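PDB 5WQ3: cytokinin riboside 5'-monophosphate phosphoribohydrolase from Corynebacterium glutamicum, which belongs to the SLOG clan of proteins, in a family labelled possible lysine decarboxylases, and has a Rossmann-like alpha/beta fold built on a parallel sheet. Local coordinates for residues D62-M67 / V127-E132; A114-A119 / P141-G146. All blocks are in the same frame, centred on the assembly; numbering follows the deposited sequence.

Contact 1: residues D62-M67 / V127-E132; sequences DALHEM and VGLGIE
L64 of helix 46-64 and M67 in the turn after it pack on L129 and V127, on one face of the parallel sheet in a Rossmann-like alpha/beta fold. The contact is small and wholly apolar. Two pairs of side chains make it, and the backbones stay well apart, with L64 CA and V127 CA 9.7 Å from each other. L64 comes first along the chain. Its side chain points at the strand and meets L129 tip to tip, with L64 CD1 4.1 Å from L129 CD2. L129 CD1 is almost as near to the same methyl, so the L64 tip faces both branches of the L129 fork. Y162 of helix 152-162 also packs on L64, and M158 and F159 pack on L129. The chain then reverses in a type I turn from L64 to M67, closed by a hydrogen bond of 3.0 Å from M67 N to L64 O. This turn brings M67 back over the sheet, where it also touches A102 and V104 of the neighbouring strand 102-105. The M67 chain is bent at both chi2 (-72°) and chi3 (-68°), which curls its end onto the strand. M67 and V127 pass each other in opposite directions, and M67 CE reaches V127 CG2 at 3.7 Å.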
loop_
_atom_site.group_PDB
_atom_site.type_symbol
_atom_site.label_atom_id
_atom_site.label_comp_id
_atom_site.label_asym_id
_atom_site.label_seq_id
_atom_site.Cartn_x
_atom_site.Cartn_y
_atom_site.Cartn_z
ATOM N N ASP C 62 56.608 21.397 29.107
ATOM C CA ASP C 62 56.793 22.596 28.343
ATOM C C ASP C 62 55.813 23.718 28.655
ATOM O O ASP C 62 56.212 24.828 28.865
ATOM C CB ASP C 62 56.741 22.271 26.853
ATOM C CG ASP C 62 57.489 23.296 26.059
ATOM O OD1 ASP C 62 58.679 23.509 26.305
ATOM O OD2 ASP C 62 56.848 23.992 25.309
ATOM N N ALA C 63 54.545 23.410 28.712
ATOM C CA ALA C 63 53.502 24.387 28.949
ATOM C C ALA C 63 53.460 24.900 30.405
ATOM O O ALA C 63 52.961 25.985 30.650
ATOM C CB ALA C 63 52.166 23.754 28.652
ATOM N N LEU C 64 53.866 24.073 31.361
ATOM C CA LEU C 64 53.701 24.435 32.794
ATOM C C LEU C 64 55.015 24.820 33.410
ATOM O O LEU C 64 55.113 25.207 34.588
ATOM C CB LEU C 64 53.106 23.268 33.564
ATOM C CG LEU C 64 51.749 22.821 33.070
ATOM C CD1 LEU C 64 51.254 21.564 33.798
ATOM C CD2 LEU C 64 50.753 23.938 33.292
ATOM N N HIS C 65 56.076 24.776 32.606
ATOM C CA HIS C 65 57.407 25.004 33.163
ATOM C C HIS C 65 57.454 26.336 33.903
ATOM O O HIS C 65 58.050 26.455 34.973
ATOM C CB HIS C 65 58.477 25.076 32.057
ATOM C CG HIS C 65 59.824 25.347 32.593
ATOM N ND1 HIS C 65 60.465 24.479 33.460
ATOM C CD2 HIS C 65 60.642 26.419 32.451
ATOM C CE1 HIS C 65 61.631 24.993 33.816
ATOM N NE2 HIS C 65 61.762 26.170 33.220
ATOM N N GLU C 66 56.864 27.340 33.316
ATOM C CA GLU C 66 56.951 28.673 33.880
ATOM C C GLU C 66 55.928 29.016 34.956
ATOM O O GLU C 66 55.849 30.161 35.409
ATOM C CB GLU C 66 56.877 29.681 32.756
ATOM C CG GLU C 66 58.002 29.416 31.735
ATOM C CD GLU C 66 58.269 30.590 30.830
ATOM O OE1 GLU C 66 57.465 31.568 30.845
ATOM O OE2 GLU C 66 59.299 30.522 30.110
ATOM N N MET C 67 55.146 28.056 35.378
ATOM C CA MET C 67 54.015 28.343 36.306
ATOM C C MET C 67 54.478 29.136 37.524
ATOM O O MET C 67 55.516 28.874 38.108
ATOM C CB MET C 67 53.349 27.053 36.796
ATOM C CG MET C 67 52.321 26.419 35.910
ATOM S SD MET C 67 50.730 27.301 35.798
ATOM C CE MET C 67 49.974 27.151 37.393
ATOM N N VAL C 127 43.818 27.351 35.865
ATOM C CA VAL C 127 44.432 26.278 35.062
ATOM C C VAL C 127 43.549 25.063 35.156
ATOM O O VAL C 127 43.043 24.773 36.229
ATOM C CB VAL C 127 45.826 25.880 35.583
ATOM C CG1 VAL C 127 46.482 24.854 34.660
ATOM C CG2 VAL C 127 46.684 27.109 35.785
ATOM N N GLY C 128 43.421 24.363 34.025
ATOM C CA GLY C 128 42.653 23.110 33.904
ATOM C C GLY C 128 43.446 22.055 33.151
ATOM O O GLY C 128 43.845 22.235 31.946
ATOM N N LEU C 129 43.677 20.936 33.818
ATOM C CA LEU C 129 44.447 19.841 33.211
ATOM C C LEU C 129 43.460 18.723 33.101
ATOM O O LEU C 129 43.198 18.023 34.069
ATOM C CB LEU C 129 45.638 19.443 34.043
ATOM C CG LEU C 129 46.563 20.545 34.610
ATOM C CD1 LEU C 129 47.722 19.923 35.367
ATOM C CD2 LEU C 129 47.116 21.485 33.554
ATOM N N GLY C 130 42.837 18.628 31.921
ATOM C CA GLY C 130 41.789 17.671 31.716
ATOM C C GLY C 130 42.253 16.273 31.404
ATOM O O GLY C 130 43.387 16.039 30.924
ATOM N N ILE C 131 41.332 15.345 31.589
ATOM C CA ILE C 131 41.508 13.980 31.180
ATOM C C ILE C 131 40.507 13.678 30.068
ATOM O O ILE C 131 39.350 14.002 30.187
ATOM C CB ILE C 131 41.318 13.066 32.383
ATOM C CG1 ILE C 131 41.633 11.645 32.034
ATOM C CG2 ILE C 131 39.909 13.171 32.881
ATOM C CD1 ILE C 131 43.098 11.415 31.857
ATOM N N GLU C 132 40.968 13.120 28.968
ATOM C CA GLU C 132 40.088 12.902 27.845
ATOM C C GLU C 132 39.180 11.764 28.164
ATOM O O GLU C 132 39.622 10.702 28.465
ATOM C CB GLU C 132 40.827 12.738 26.535
ATOM C CG GLU C 132 41.172 11.343 26.169
ATOM C CD GLU C 132 41.952 11.278 24.865
ATOM O OE1 GLU C 132 42.360 12.328 24.346
ATOM O OE2 GLU C 132 42.146 10.172 24.373
#

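Contact 2: residues A114-A119 / P141-G146; sequences APNKGA and PYVDLG
K117 lies over one face of the Y142 ring, and this pair forms the heart of the contact. The lysine CB sits over the ring centre in a CH-pi contact, with K117 CB 3.8 Å from the centroid of the Y142 ring and 13° off its normal. CG of K117 stands anti to the backbone N (chi1 179°), and the chain beyond it is extended. The aliphatic chain therefore runs across this face from the centre toward CZ and the hydroxyl, pointing the same way as the tyrosine. At its end, K117 CE is 3.6 Å from Y142 OH. At the root of the ring, Y142 CB packs on the helix backbone, 3.6 Å from K117 N. N116 packs on both Y142 and V143. N116 CB is 3.9 Å from Y142 CB, and the amide lies alongside V143, with N116 OD1 3.9 Å from V143 CG2.

No hydrogen bond joins the two segments directly. The buried N116 amide is held at both ends, OD1 by hydrogen bonds to T105 OG1 and N140 ND2, and ND2 by S126 OG and V127 O, while S126 OG and N140 OD1 also hydrogen-bond to the Y142 backbone. Helix 113-121 is the helix of a beta-alpha-beta unit with strands 102-105 and 126-131, packed beside helix 84-98, and the loop leads into the next parallel strand, 145-149.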
loop_
_atom_site.group_PDB
_atom_site.type_symbol
_atom_site.label_atom_id
_atom_site.label_comp_id
_atom_site.label_asym_id
_atom_site.label_seq_id
_atom_site.Cartn_x
_atom_site.Cartn_y
_atom_site.Cartn_z
ATOM N N ALA C 114 34.097 25.141 39.916
ATOM C CA ALA C 114 33.846 26.197 40.880
ATOM C C ALA C 114 35.138 27.011 41.227
ATOM O O ALA C 114 35.179 28.245 41.153
ATOM C CB ALA C 114 33.178 25.619 42.134
ATOM N N PRO C 115 36.230 26.308 41.515
ATOM C CA PRO C 115 37.357 27.146 41.908
ATOM C C PRO C 115 37.945 27.772 40.684
ATOM O O PRO C 115 38.597 28.799 40.825
ATOM C CB PRO C 115 38.352 26.148 42.601
ATOM C CG PRO C 115 37.762 24.801 42.414
ATOM C CD PRO C 115 36.335 24.920 42.004
ATOM N N ASN C 116 37.702 27.217 39.490
ATOM C CA ASN C 116 38.267 27.855 38.253
ATOM C C ASN C 116 37.482 29.189 38.041
ATOM O O ASN C 116 38.031 30.243 37.737
ATOM C CB ASN C 116 38.108 26.992 36.996
ATOM C CG ASN C 116 39.097 25.858 36.886
ATOM O OD1 ASN C 116 38.697 24.709 36.697
ATOM N ND2 ASN C 116 40.380 26.158 36.937
ATOM N N LYS C 117 36.184 29.115 38.212
ATOM C CA LYS C 117 35.326 30.285 38.147
ATOM C C LYS C 117 35.807 31.355 39.128
ATOM O O LYS C 117 36.085 32.467 38.722
ATOM C CB LYS C 117 33.886 29.895 38.470
ATOM C CG LYS C 117 32.948 31.076 38.436
ATOM C CD LYS C 117 31.498 30.659 38.603
ATOM C CE LYS C 117 30.568 31.812 38.220
ATOM N NZ LYS C 117 29.172 31.332 38.372
ATOM N N GLY C 118 35.861 31.011 40.418
ATOM C CA GLY C 118 36.428 31.914 41.427
ATOM C C GLY C 118 37.693 32.610 41.009
ATOM O O GLY C 118 37.772 33.841 41.045
ATOM N N ALA C 119 38.697 31.826 40.620
ATOM C CA ALA C 119 39.990 32.359 40.235
ATOM C C ALA C 119 39.971 33.234 38.991
ATOM O O ALA C 119 40.649 34.270 38.934
ATOM C CB ALA C 119 40.941 31.239 39.991
ATOM N N PRO C 141 34.316 26.342 31.028
ATOM C CA PRO C 141 34.583 27.640 30.357
ATOM C C PRO C 141 35.415 28.651 31.179
ATOM O O PRO C 141 35.765 29.721 30.667
ATOM C CB PRO C 141 33.188 28.207 30.149
ATOM C CG PRO C 141 32.368 27.593 31.234
ATOM C CD PRO C 141 32.914 26.202 31.434
ATOM N N TYR C 142 35.740 28.322 32.434
ATOM C CA TYR C 142 36.532 29.212 33.244
ATOM C C TYR C 142 38.024 28.884 33.286
ATOM O O TYR C 142 38.802 29.507 34.024
ATOM C CB TYR C 142 35.952 29.245 34.625
ATOM C CG TYR C 142 34.504 29.688 34.660
ATOM C CD1 TYR C 142 34.135 31.034 34.481
ATOM C CD2 TYR C 142 33.497 28.769 34.865
ATOM C CE1 TYR C 142 32.799 31.414 34.531
ATOM C CE2 TYR C 142 32.154 29.146 34.925
ATOM C CZ TYR C 142 31.819 30.456 34.779
ATOM O OH TYR C 142 30.479 30.742 34.836
ATOM N N VAL C 143 38.436 27.927 32.475
ATOM C CA VAL C 143 39.796 27.552 32.406
ATOM C C VAL C 143 40.477 28.471 31.460
ATOM O O VAL C 143 40.136 28.487 30.279
ATOM C CB VAL C 143 39.935 26.109 31.897
ATOM C CG1 VAL C 143 41.370 25.771 31.501
ATOM C CG2 VAL C 143 39.442 25.150 32.945
ATOM N N ASP C 144 41.508 29.162 31.909
ATOM C CA ASP C 144 42.179 30.089 31.035
ATOM C C ASP C 144 43.541 29.581 30.551
ATOM O O ASP C 144 44.114 30.179 29.631
ATOM C CB ASP C 144 42.249 31.473 31.699
ATOM C CG ASP C 144 40.864 32.101 31.891
ATOM O OD1 ASP C 144 39.883 31.608 31.285
ATOM O OD2 ASP C 144 40.745 33.091 32.647
ATOM N N LEU C 145 44.081 28.515 31.156
ATOM C CA LEU C 145 45.239 27.795 30.585
ATOM C C LEU C 145 44.836 26.312 30.681
ATOM O O LEU C 145 44.811 25.735 31.777
ATOM C CB LEU C 145 46.559 28.092 31.319
ATOM C CG LEU C 145 47.863 27.320 31.012
ATOM C CD1 LEU C 145 48.316 27.543 29.576
ATOM C CD2 LEU C 145 49.042 27.666 31.917
ATOM N N GLY C 146 44.455 25.730 29.541
ATOM C CA GLY C 146 43.878 24.361 29.492
ATOM C C GLY C 146 44.839 23.451 28.796
ATOM O O GLY C 146 45.510 23.874 27.875
#

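The centres of contact 1 and contact 2 lie about 13 Å apart, and both contacts reach the same seven-stranded parallel sheet. Their segments alternate along the chain: 62-67, 114-119, 127-132, then 141-146. Helix 113-121 leads into strand 126-131, which is followed by its neighbour 145-149, the outermost strand of the sheet within this chain. The two contacts also touch directly. G128 N is 3.0 Å from L145 O, a probable strand-to-strand hydrogen bond, and V143 CG1 packs against G128 N. Strand 126-131 is thus shared ground: L129 meets L64 of helix 46-64 and V127 meets M67 of the turn that follows, while its backbone bonds to N116 of helix 113-121 and to L145 of strand 145-149.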